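Local coordinates for protein COG0778: Nitroreductase (PDB 2B67) that probably catalyses FMN-dependent reduction of nitro compounds or quinones with electrons from NAD(P)H, as a dimeric member of the nitroreductase family, at residues A[101-104]-A[110-113]. Sequence-based numbering, arbitrary orientation.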
loop_
_atom_site.group_PDB
_atom_site.type_symbol
_atom_site.label_atom_id
_atom_site.label_comp_id
_atom_site.label_asym_id
_atom_site.label_seq_id
_atom_site.Cartn_x
_atom_site.Cartn_y
_atom_site.Cartn_z
ATOM N N ASN A 101 21.949 10.662 -16.503
ATOM C CA ASN A 101 21.500 11.925 -15.885
ATOM C C ASN A 101 20.926 11.772 -14.464
ATOM O O ASN A 101 20.863 12.721 -13.707
ATOM C CB ASN A 101 20.521 12.662 -16.792
ATOM C CG ASN A 101 21.189 13.231 -18.040
ATOM O OD1 ASN A 101 20.545 13.389 -19.077
ATOM N ND2 ASN A 101 22.477 13.534 -17.949
ATOM N N ASN A 102 20.524 10.558 -14.107
ATOM C CA ASN A 102 19.963 10.289 -12.812
ATOM C C ASN A 102 20.820 9.348 -11.993
ATOM O O ASN A 102 20.750 9.353 -10.769
ATOM C CB ASN A 102 18.511 9.775 -12.963
ATOM C CG ASN A 102 17.543 10.898 -13.393
ATOM O OD1 ASN A 102 17.044 11.664 -12.559
ATOM N ND2 ASN A 102 17.302 11.007 -14.691
ATOM N N PHE A 103 21.643 8.558 -12.667
ATOM C CA PHE A 103 22.331 7.447 -12.019
ATOM C C PHE A 103 23.809 7.455 -12.295
ATOM O O PHE A 103 24.238 7.820 -13.388
ATOM C CB PHE A 103 21.748 6.103 -12.485
ATOM C CG PHE A 103 20.313 5.892 -12.064
ATOM C CD1 PHE A 103 19.970 5.850 -10.705
ATOM C CD2 PHE A 103 19.308 5.733 -13.025
ATOM C CE1 PHE A 103 18.631 5.642 -10.296
ATOM C CE2 PHE A 103 17.962 5.535 -12.625
ATOM C CZ PHE A 103 17.634 5.494 -11.260
ATOM N N SER A 104 24.574 7.058 -11.290
ATOM C CA SER A 104 25.979 6.757 -11.461
ATOM C C SER A 104 26.137 5.450 -12.246
ATOM O O SER A 104 25.143 4.743 -12.508
ATOM C CB SER A 104 26.612 6.614 -10.092
ATOM O OG SER A 104 26.081 5.476 -9.453
ATOM N N TYR A 110 23.510 -1.893 -11.483
ATOM C CA TYR A 110 22.640 -2.498 -10.517
ATOM C C TYR A 110 21.256 -2.735 -11.121
ATOM O O TYR A 110 20.766 -3.851 -11.084
ATOM C CB TYR A 110 22.579 -1.640 -9.277
ATOM C CG TYR A 110 21.528 -2.064 -8.296
ATOM C CD1 TYR A 110 20.408 -1.269 -8.084
ATOM C CD2 TYR A 110 21.663 -3.250 -7.553
ATOM C CE1 TYR A 110 19.433 -1.622 -7.165
ATOM C CE2 TYR A 110 20.684 -3.621 -6.629
ATOM C CZ TYR A 110 19.573 -2.795 -6.442
ATOM O OH TYR A 110 18.593 -3.113 -5.525
ATOM N N PHE A 111 20.651 -1.703 -11.705
ATOM C CA PHE A 111 19.347 -1.871 -12.353
ATOM C C PHE A 111 19.405 -2.712 -13.646
ATOM O O PHE A 111 18.470 -3.462 -13.943
ATOM C CB PHE A 111 18.705 -0.511 -12.632
ATOM C CG PHE A 111 18.163 0.182 -11.400
ATOM C CD1 PHE A 111 18.725 1.376 -10.955
ATOM C CD2 PHE A 111 17.063 -0.328 -10.722
ATOM C CE1 PHE A 111 18.214 2.047 -9.814
ATOM C CE2 PHE A 111 16.534 0.326 -9.582
ATOM C CZ PHE A 111 17.113 1.513 -9.118
HETATM N N MSE A 112 20.491 -2.578 -14.408
HETATM C CA MSE A 112 20.657 -3.336 -15.654
HETATM C C MSE A 112 20.945 -4.838 -15.445
HETATM O O MSE A 112 20.423 -5.663 -16.188
HETATM C CB MSE A 112 21.766 -2.733 -16.526
HETATM C CG MSE A 112 21.378 -1.455 -17.262
HETATM SE SE MSE A 112 19.750 -1.609 -18.368
HETATM C CE MSE A 112 20.360 -2.763 -19.712
ATOM N N LYS A 113 21.743 -5.178 -14.435
ATOM C CA LYS A 113 22.219 -6.550 -14.229
ATOM C C LYS A 113 22.039 -7.150 -12.819
ATOM O O LYS A 113 21.563 -8.286 -12.663
ATOM C CB LYS A 113 23.691 -6.671 -14.705
ATOM C CG LYS A 113 23.772 -7.057 -16.197
ATOM C CD LYS A 113 24.871 -6.343 -16.928
ATOM C CE LYS A 113 24.788 -6.621 -18.426
ATOM N NZ LYS A 113 25.742 -5.717 -19.183
#
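Phe103, in the loop ahead of helix 105-120, meets Phe111, one of that helix's own residues, and the two rings make the whole contact. The bond from CA to CB of Phe103 runs toward the helix; with CG anti to the carbonyl carbon and beside the backbone N (chi1 -65°), the ring lies against Phe111. Farther out, CE1 and CZ make the close approaches: CE1 lies 3.7 Å from Phe111 CE1, and CZ 3.8 Å from the same atom. Phe111 CD1 sits over one face of the Phe103 ring, displaced toward its rim; Asn102 CB lies over the opposite face, also displaced toward the rim. The rings meet obliquely, with centroids 5.2 Å apart and planes inclined at 52°. The loop leaving helix 87-98 thus packs on the helix it leads into, whose N-cap is Ser104, and Ile94, touched by both rings, ties the pair to the preceding helix. Tyr193 of the second subunit meets Phe103 edge-to-face, placing the cluster at the dimer interface; the Phe111 side chain is about 7 Å from a bound FMN. Both phenylalanines are buried, and the segments bury 77 Å² against each other, both sides summed, which implies a small, purely apolar contact held by dispersion and exclusion of water.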